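PDB 4DNG: putative aldehyde dehydrogenase AldY from Bacillus subtilis, which probably oxidises aldehydes to carboxylates with NAD+ and may help protect cells against stress from ethanol and related compounds. Local coordinates for residues I290-V295 with N403-G408; K306-V311 with L352-K357; I342-T347 with N374-Q379. All coordinates share one frame; numbering follows the deposited sequence.

How the interactions relate
All three contacts gather round the mixed sheet that contains strands 290-296, 362-369 and 386-392, and each joins buried residues to others nearer the surface. In interaction 1 a buried arginine, R292, leaves its strand for the loop after helix 395-403 and is held by polar partners at the edge of the contact. Interactions 2 and 3 are mainly apolar and lie further out, each setting one helix, 297-313 or 332-347, against a neighbouring segment. Interactions 1 and 2 are linked where I293 packs on F307, and interactions 2 and 3 by a salt bridge between K346 and E355. Interaction 3 comes close to interaction 1 where A378 O lies beside R292 CD. Segments 306-311 and 342-347 both rest on strand 362-369.

Interaction 1. Residues I290-V295 with N403-G408; sequences INRIIV and NDTEYG
R292 reaches from its strand to the turn at D404 and T405, and its guanidinium is the part that arrives. T405 CG2 lies at the edge of this group, near its plane, but the model puts it implausibly near NH1, so the detail of that pair is doubtful. D404 O stands over one guanidinium face, 4.3 Å from R292 NH1. The D404 carboxylate is no ion-pair partner, its OD1 lying 6.6 Å from R292 NH1. D404 is the centre of an inverse gamma turn, in which T405 N makes a weak 2.7 Å bond to N403 O. The polar grip on R292 comes from just outside the two segments: NH2 bonds to M401 O and NE to N257 OD1, with a weaker bond from NH1 to A402 O. A bend at chi3 (147°) helps turn the head group toward these acceptors. Strand 290-296 lies between strands 258-262 and 386-392 in a mixed sheet, consistent with the catalytic domain of aldehyde dehydrogenases. Arginine suits the place because its several N-H groups can serve acceptors in different directions. M401 and A402 end helix 395-403, where carbonyls lack the next turn's N-H donors, so the buried cation is probably eased by these oxygens.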
loop_
_atom_site.group_PDB
_atom_site.type_symbol
_atom_site.label_atom_id
_atom_site.label_comp_id
_atom_site.label_asym_id
_atom_site.label_seq_id
_atom_site.Cartn_x
_atom_site.Cartn_y
_atom_site.Cartn_z
ATOM N N ILE A 290 -7.604 -8.078 23.844
ATOM C CA ILE A 290 -6.602 -8.040 24.886
ATOM C C ILE A 290 -6.087 -9.445 25.121
ATOM O O ILE A 290 -6.813 -10.314 25.614
ATOM C CB ILE A 290 -7.167 -7.431 26.171
ATOM C CG1 ILE A 290 -7.705 -6.030 25.870
ATOM C CG2 ILE A 290 -6.091 -7.384 27.246
ATOM C CD1 ILE A 290 -8.876 -5.612 26.729
ATOM N N ASN A 291 -4.833 -9.661 24.739
ATOM C CA ASN A 291 -4.231 -10.990 24.790
ATOM C C ASN A 291 -3.485 -11.181 26.089
ATOM O O ASN A 291 -3.701 -12.152 26.823
ATOM C CB ASN A 291 -3.285 -11.198 23.600
ATOM C CG ASN A 291 -4.022 -11.276 22.272
ATOM O OD1 ASN A 291 -4.251 -12.364 21.741
ATOM N ND2 ASN A 291 -4.410 -10.123 21.737
ATOM N N ARG A 292 -2.613 -10.222 26.361
ATOM C CA ARG A 292 -1.834 -10.212 27.565
ATOM C C ARG A 292 -1.942 -8.850 28.256
ATOM O O ARG A 292 -2.084 -7.797 27.610
ATOM C CB ARG A 292 -0.380 -10.589 27.259
ATOM C CG ARG A 292 0.413 -9.527 26.533
ATOM C CD ARG A 292 1.570 -10.112 25.727
ATOM N NE ARG A 292 1.792 -9.304 24.526
ATOM C CZ ARG A 292 2.550 -8.213 24.471
ATOM N NH1 ARG A 292 2.648 -7.542 23.336
ATOM N NH2 ARG A 292 3.216 -7.793 25.536
ATOM N N ILE A 293 -1.885 -8.904 29.585
ATOM C CA ILE A 293 -2.121 -7.760 30.430
ATOM C C ILE A 293 -0.845 -7.576 31.231
ATOM O O ILE A 293 -0.381 -8.490 31.917
ATOM C CB ILE A 293 -3.342 -7.972 31.357
ATOM C CG1 ILE A 293 -4.627 -8.115 30.533
ATOM C CG2 ILE A 293 -3.485 -6.819 32.340
ATOM C CD1 ILE A 293 -5.782 -8.767 31.274
ATOM N N ILE A 294 -0.271 -6.386 31.100
ATOM C CA ILE A 294 1.005 -6.071 31.696
ATOM C C ILE A 294 0.738 -5.078 32.814
ATOM O O ILE A 294 0.123 -4.033 32.594
ATOM C CB ILE A 294 1.957 -5.473 30.644
ATOM C CG1 ILE A 294 2.007 -6.384 29.407
ATOM C CG2 ILE A 294 3.335 -5.244 31.242
ATOM C CD1 ILE A 294 2.332 -5.673 28.113
ATOM N N VAL A 295 1.177 -5.428 34.017
ATOM C CA VAL A 295 0.873 -4.647 35.192
ATOM C C VAL A 295 2.135 -4.410 36.020
ATOM O O VAL A 295 2.813 -5.370 36.420
ATOM C CB VAL A 295 -0.205 -5.330 36.053
ATOM C CG1 VAL A 295 -0.552 -4.466 37.255
ATOM C CG2 VAL A 295 -1.456 -5.596 35.229
ATOM N N ASN A 403 5.705 -3.432 23.415
ATOM C CA ASN A 403 6.325 -3.348 22.117
ATOM C C ASN A 403 6.765 -4.686 21.569
ATOM O O ASN A 403 6.637 -4.946 20.394
ATOM C CB ASN A 403 7.501 -2.386 22.164
ATOM C CG ASN A 403 7.122 -0.991 21.751
ATOM O OD1 ASN A 403 6.260 -0.800 20.914
ATOM N ND2 ASN A 403 7.776 -0.009 22.332
ATOM N N ASP A 404 7.269 -5.549 22.426
ATOM C CA ASP A 404 7.946 -6.744 21.968
ATOM C C ASP A 404 6.930 -7.796 21.585
ATOM O O ASP A 404 6.655 -8.715 22.335
ATOM C CB ASP A 404 8.843 -7.273 23.088
ATOM C CG ASP A 404 9.188 -8.732 22.928
ATOM O OD1 ASP A 404 8.830 -9.315 21.896
ATOM O OD2 ASP A 404 9.829 -9.291 23.837
ATOM N N THR A 405 6.376 -7.624 20.392
ATOM C CA THR A 405 5.378 -8.512 19.830
ATOM C C THR A 405 5.648 -8.686 18.358
ATOM O O THR A 405 6.292 -7.841 17.753
ATOM C CB THR A 405 4.013 -7.863 19.886
ATOM O OG1 THR A 405 4.025 -6.732 19.013
ATOM C CG2 THR A 405 3.727 -7.408 21.278
ATOM N N GLU A 406 5.133 -9.765 17.776
ATOM C CA GLU A 406 5.283 -9.999 16.350
ATOM C C GLU A 406 4.854 -8.716 15.613
ATOM O O GLU A 406 5.654 -8.108 14.899
ATOM C CB GLU A 406 4.461 -11.226 15.930
ATOM C CG GLU A 406 4.901 -12.517 16.626
ATOM C CD GLU A 406 3.799 -13.561 16.769
ATOM O OE1 GLU A 406 2.651 -13.315 16.327
ATOM O OE2 GLU A 406 4.085 -14.640 17.339
ATOM N N TYR A 407 3.599 -8.305 15.807
ATOM C CA TYR A 407 3.111 -6.991 15.360
ATOM C C TYR A 407 2.140 -6.417 16.385
ATOM O O TYR A 407 1.550 -7.152 17.187
ATOM C CB TYR A 407 2.441 -7.057 13.974
ATOM C CG TYR A 407 3.344 -7.585 12.881
ATOM C CD1 TYR A 407 4.288 -6.756 12.265
ATOM C CD2 TYR A 407 3.266 -8.918 12.475
ATOM C CE1 TYR A 407 5.128 -7.245 11.276
ATOM C CE2 TYR A 407 4.100 -9.413 11.489
ATOM C CZ TYR A 407 5.028 -8.576 10.893
ATOM O OH TYR A 407 5.851 -9.076 9.910
ATOM N N GLY A 408 1.990 -5.095 16.357
ATOM C CA GLY A 408 1.028 -4.411 17.207
ATOM C C GLY A 408 0.105 -3.554 16.368
ATOM O O GLY A 408 0.567 -2.697 15.613
#

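Interaction 2. Residues K306-V311 with L352-K357; sequences KFTARV and LAVEGK
T308, on helix 297-313, packs against A353 and V354, which form a classic beta bulge opposite V367 in the antiparallel pairing of strands 351-354 and 362-369. T308 CB lies 3.7 Å from V354 CG2. The methyl T308 CG2 sits in a fork, 3.8 Å from V354 CG2 and equally far from A353 CB. OG1 takes the other course: with chi1 at 51° it turns back along the helix and hydrogen-bonds to V304 O, with E305 O as a further partner. Threonine thus suits a partly exposed helix face, offering carbon to the bulge while its hydroxyl is satisfied within its own helix. The chain turns a corner at A353, whose small methyl meets T308 CG2; A353 is exposed, whereas V354 is buried. One turn further along the helix, V311 extends the apolar strip, its CG1 a loose 4.5 Å from V354 CG1. Beyond the two segments, V311 rests on P365 and F307 on V367, so the helix lies against strand 362-369 as well, while F307 also touches A275 and I276 of helix 268-281. The other methyl of V311, CG2, sits 3.5 Å above the plane of the F307 ring, displaced toward its rim.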
loop_
_atom_site.group_PDB
_atom_site.type_symbol
_atom_site.label_atom_id
_atom_site.label_comp_id
_atom_site.label_asym_id
_atom_site.label_seq_id
_atom_site.Cartn_x
_atom_site.Cartn_y
_atom_site.Cartn_z
ATOM N N LYS A 306 -8.447 -8.388 42.368
ATOM C CA LYS A 306 -9.653 -7.754 41.841
ATOM C C LYS A 306 -10.101 -8.338 40.503
ATOM O O LYS A 306 -11.291 -8.618 40.316
ATOM C CB LYS A 306 -9.462 -6.239 41.727
ATOM C CG LYS A 306 -9.905 -5.491 42.966
ATOM C CD LYS A 306 -9.194 -4.162 43.116
ATOM C CE LYS A 306 -8.950 -3.893 44.591
ATOM N NZ LYS A 306 -8.262 -2.596 44.789
ATOM N N PHE A 307 -9.146 -8.512 39.585
ATOM C CA PHE A 307 -9.427 -9.052 38.251
ATOM C C PHE A 307 -9.875 -10.500 38.342
ATOM O O PHE A 307 -10.806 -10.877 37.653
ATOM C CB PHE A 307 -8.215 -8.909 37.307
ATOM C CG PHE A 307 -8.486 -9.372 35.899
ATOM C CD1 PHE A 307 -9.021 -8.499 34.951
ATOM C CD2 PHE A 307 -8.223 -10.696 35.521
ATOM C CE1 PHE A 307 -9.285 -8.933 33.648
ATOM C CE2 PHE A 307 -8.490 -11.137 34.236
ATOM C CZ PHE A 307 -9.020 -10.252 33.297
ATOM N N THR A 308 -9.217 -11.293 39.195
ATOM C CA THR A 308 -9.591 -12.697 39.420
ATOM C C THR A 308 -10.978 -12.837 40.041
ATOM O O THR A 308 -11.824 -13.575 39.520
ATOM C CB THR A 308 -8.587 -13.459 40.318
ATOM O OG1 THR A 308 -8.347 -12.712 41.518
ATOM C CG2 THR A 308 -7.277 -13.697 39.596
ATOM N N ALA A 309 -11.213 -12.132 41.146
ATOM C CA ALA A 309 -12.516 -12.201 41.802
ATOM C C ALA A 309 -13.632 -11.867 40.808
ATOM O O ALA A 309 -14.637 -12.581 40.744
ATOM C CB ALA A 309 -12.577 -11.274 43.005
ATOM N N ARG A 310 -13.431 -10.808 40.019
ATOM C CA ARG A 310 -14.472 -10.280 39.133
ATOM C C ARG A 310 -14.782 -11.244 37.978
ATOM O O ARG A 310 -15.947 -11.439 37.615
ATOM C CB ARG A 310 -14.088 -8.872 38.643
ATOM C CG ARG A 310 -15.110 -8.153 37.767
ATOM C CD ARG A 310 -16.367 -7.722 38.511
ATOM N NE ARG A 310 -17.327 -7.064 37.619
ATOM C CZ ARG A 310 -18.244 -7.691 36.879
ATOM N NH1 ARG A 310 -18.350 -9.016 36.908
ATOM N NH2 ARG A 310 -19.061 -6.987 36.107
ATOM N N VAL A 311 -13.727 -11.855 37.440
ATOM C CA VAL A 311 -13.812 -12.825 36.338
ATOM C C VAL A 311 -14.586 -14.069 36.768
ATOM O O VAL A 311 -15.386 -14.612 35.998
ATOM C CB VAL A 311 -12.393 -13.200 35.822
ATOM C CG1 VAL A 311 -12.395 -14.490 35.021
ATOM C CG2 VAL A 311 -11.810 -12.058 35.004
ATOM N N LEU A 352 -1.945 -20.745 37.481
ATOM C CA LEU A 352 -3.287 -20.508 37.012
ATOM C C LEU A 352 -4.076 -20.036 38.218
ATOM O O LEU A 352 -4.469 -20.840 39.060
ATOM C CB LEU A 352 -3.887 -21.797 36.436
ATOM C CG LEU A 352 -5.262 -21.767 35.769
ATOM C CD1 LEU A 352 -5.272 -20.837 34.562
ATOM C CD2 LEU A 352 -5.645 -23.169 35.339
ATOM N N ALA A 353 -4.270 -18.723 38.309
ATOM C CA ALA A 353 -5.042 -18.140 39.404
ATOM C C ALA A 353 -6.507 -18.553 39.318
ATOM O O ALA A 353 -7.101 -18.958 40.322
ATOM C CB ALA A 353 -4.905 -16.627 39.419
ATOM N N VAL A 354 -7.073 -18.466 38.115
ATOM C CA VAL A 354 -8.456 -18.875 37.880
ATOM C C VAL A 354 -8.512 -20.004 36.849
ATOM O O VAL A 354 -8.097 -19.837 35.703
ATOM C CB VAL A 354 -9.329 -17.677 37.439
ATOM C CG1 VAL A 354 -10.729 -18.130 37.056
ATOM C CG2 VAL A 354 -9.391 -16.629 38.537
ATOM N N GLU A 355 -9.022 -21.157 37.266
ATOM C CA GLU A 355 -9.130 -22.307 36.374
ATOM C C GLU A 355 -10.534 -22.460 35.809
ATOM O O GLU A 355 -11.484 -22.687 36.550
ATOM C CB GLU A 355 -8.710 -23.584 37.095
ATOM C CG GLU A 355 -8.658 -24.809 36.195
ATOM C CD GLU A 355 -7.703 -25.879 36.700
ATOM O OE1 GLU A 355 -7.244 -25.802 37.868
ATOM O OE2 GLU A 355 -7.410 -26.807 35.917
ATOM N N GLY A 356 -10.657 -22.326 34.494
ATOM C CA GLY A 356 -11.932 -22.550 33.822
ATOM C C GLY A 356 -12.161 -24.026 33.535
ATOM O O GLY A 356 -11.419 -24.886 34.028
ATOM N N LYS A 357 -13.181 -24.317 32.728
ATOM C CA LYS A 357 -13.561 -25.700 32.389
ATOM C C LYS A 357 -14.403 -25.691 31.120
ATOM O O LYS A 357 -14.764 -24.616 30.640
ATOM C CB LYS A 357 -14.318 -26.383 33.547
ATOM C CG LYS A 357 -15.777 -25.968 33.703
ATOM C CD LYS A 357 -16.288 -26.318 35.092
ATOM C CE LYS A 357 -17.784 -26.070 35.228
ATOM N NZ LYS A 357 -18.575 -27.255 34.798
#

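Interaction 3. Residues I342-T347 with N374-Q379; sequences IEQAKT and NSKIAQ
With CG anti to the backbone N (chi1 -168°) and a bend at chi2 (68°), the side chain of Q344 folds so that both its CG and its amide come up against K376, whose own chain is extended beyond CG. The two chains cross at a slant, K376 meeting Q344 through its methylenes and Q344 answering with both CG and its amide end. K376 CD lies 3.6 Å from Q344 CG and 3.5 Å from Q344 NE2, so the lysine methylene, more than its ammonium, carries the contact. Q344 NE2 and K376 NZ are 3.7 Å apart; as modelled, both are donors, and no bond joins them. Long, flexible residues suit this rim, since each can give carbon to its neighbour and keep a polar end for the surroundings; K376 also touches D348, just beyond the helix. Replacing Q344 by alanine removes the amide and CG, and would probably leave the K376 methylenes without their cover and the lysine freer to swing. Deeper in, A345 and I377 are both buried. A345 CB fits against both branches of the isoleucine, 3.6 Å from I377 CG1 and 3.7 Å from I377 CG2. The small A345 lets the backbones come close, A345 CA lying 6.3 Å from I377 CA, and the branched I377 spreads over it. Helix 332-347 thus packs beside the short helix 376-379, and both flank the mixed sheet of the aldehyde dehydrogenase fold: I342 and A345 touch F368 of strand 362-369, while I377 meets T388, and A378 meets I390, of the adjoining strand 386-392.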
loop_
_atom_site.group_PDB
_atom_site.type_symbol
_atom_site.label_atom_id
_atom_site.label_comp_id
_atom_site.label_asym_id
_atom_site.label_seq_id
_atom_site.Cartn_x
_atom_site.Cartn_y
_atom_site.Cartn_z
ATOM N N ILE A 342 -3.687 -24.339 26.837
ATOM C CA ILE A 342 -3.790 -24.278 28.282
ATOM C C ILE A 342 -2.913 -25.367 28.894
ATOM O O ILE A 342 -2.292 -25.155 29.941
ATOM C CB ILE A 342 -5.261 -24.380 28.740
ATOM C CG1 ILE A 342 -6.001 -23.093 28.372
ATOM C CG2 ILE A 342 -5.371 -24.660 30.239
ATOM C CD1 ILE A 342 -7.504 -23.143 28.576
ATOM N N GLU A 343 -2.856 -26.520 28.226
ATOM C CA GLU A 343 -1.987 -27.619 28.644
ATOM C C GLU A 343 -0.516 -27.217 28.526
ATOM O O GLU A 343 0.300 -27.504 29.420
ATOM C CB GLU A 343 -2.282 -28.894 27.846
ATOM C CG GLU A 343 -3.546 -29.616 28.295
ATOM C CD GLU A 343 -3.661 -29.714 29.814
ATOM O OE1 GLU A 343 -2.834 -30.411 30.451
ATOM O OE2 GLU A 343 -4.585 -29.089 30.378
ATOM N N GLN A 344 -0.207 -26.527 27.428
ATOM C CA GLN A 344 1.116 -25.989 27.176
ATOM C C GLN A 344 1.624 -25.145 28.355
ATOM O O GLN A 344 2.734 -25.366 28.833
ATOM C CB GLN A 344 1.120 -25.172 25.878
ATOM C CG GLN A 344 2.503 -24.801 25.367
ATOM C CD GLN A 344 3.305 -26.005 24.895
ATOM O OE1 GLN A 344 3.469 -26.995 25.616
ATOM N NE2 GLN A 344 3.816 -25.922 23.673
ATOM N N ALA A 345 0.800 -24.206 28.830
ATOM C CA ALA A 345 1.179 -23.293 29.921
ATOM C C ALA A 345 1.270 -23.997 31.251
ATOM O O ALA A 345 2.046 -23.597 32.120
ATOM C CB ALA A 345 0.194 -22.148 30.027
ATOM N N LYS A 346 0.453 -25.030 31.409
ATOM C CA LYS A 346 0.460 -25.831 32.613
ATOM C C LYS A 346 1.768 -26.602 32.752
ATOM O O LYS A 346 2.463 -26.434 33.749
ATOM C CB LYS A 346 -0.753 -26.750 32.651
ATOM C CG LYS A 346 -2.003 -26.043 33.143
ATOM C CD LYS A 346 -3.119 -27.042 33.377
ATOM C CE LYS A 346 -4.179 -26.488 34.312
ATOM N NZ LYS A 346 -5.445 -27.253 34.156
ATOM N N THR A 347 2.117 -27.410 31.745
ATOM C CA THR A 347 3.396 -28.147 31.737
ATOM C C THR A 347 4.593 -27.192 31.822
ATOM O O THR A 347 5.634 -27.545 32.383
ATOM C CB THR A 347 3.574 -29.037 30.483
ATOM O OG1 THR A 347 2.298 -29.381 29.930
ATOM C CG2 THR A 347 4.361 -30.318 30.832
ATOM N N ASN A 374 7.675 -13.289 27.117
ATOM C CA ASN A 374 8.214 -14.108 26.038
ATOM C C ASN A 374 7.726 -15.562 26.158
ATOM O O ASN A 374 8.473 -16.516 25.904
ATOM C CB ASN A 374 9.746 -14.028 26.055
ATOM C CG ASN A 374 10.340 -13.821 24.674
ATOM O OD1 ASN A 374 9.862 -12.993 23.894
ATOM N ND2 ASN A 374 11.398 -14.566 24.369
ATOM N N SER A 375 6.462 -15.713 26.549
ATOM C CA SER A 375 5.871 -17.020 26.806
ATOM C C SER A 375 4.985 -17.446 25.665
ATOM O O SER A 375 4.536 -16.614 24.877
ATOM C CB SER A 375 5.046 -17.001 28.094
ATOM O OG SER A 375 5.863 -17.213 29.227
ATOM N N LYS A 376 4.719 -18.746 25.591
ATOM C CA LYS A 376 3.818 -19.276 24.583
ATOM C C LYS A 376 2.416 -18.696 24.735
ATOM O O LYS A 376 1.862 -18.164 23.771
ATOM C CB LYS A 376 3.822 -20.804 24.598
ATOM C CG LYS A 376 4.948 -21.389 23.759
ATOM C CD LYS A 376 5.296 -22.812 24.165
ATOM C CE LYS A 376 6.524 -23.311 23.416
ATOM N NZ LYS A 376 7.166 -24.478 24.089
ATOM N N ILE A 377 1.857 -18.765 25.943
ATOM C CA ILE A 377 0.506 -18.230 26.193
ATOM C C ILE A 377 0.421 -16.708 26.044
ATOM O O ILE A 377 -0.628 -16.175 25.680
ATOM C CB ILE A 377 -0.072 -18.647 27.566
ATOM C CG1 ILE A 377 1.041 -19.017 28.544
ATOM C CG2 ILE A 377 -1.055 -19.798 27.420
ATOM C CD1 ILE A 377 1.603 -17.835 29.302
ATOM N N ALA A 378 1.524 -16.018 26.327
ATOM C CA ALA A 378 1.588 -14.567 26.158
ATOM C C ALA A 378 1.627 -14.167 24.679
ATOM O O ALA A 378 0.887 -13.276 24.261
ATOM C CB ALA A 378 2.781 -13.986 26.907
ATOM N N GLN A 379 2.475 -14.837 23.897
ATOM C CA GLN A 379 2.722 -14.455 22.496
ATOM C C GLN A 379 1.662 -14.935 21.482
ATOM O O GLN A 379 1.636 -14.473 20.336
ATOM C CB GLN A 379 4.123 -14.907 22.049
ATOM C CG GLN A 379 5.282 -14.418 22.910
ATOM C CD GLN A 379 5.593 -12.937 22.753
ATOM O OE1 GLN A 379 4.827 -12.174 22.153
ATOM N NE2 GLN A 379 6.730 -12.522 23.303
#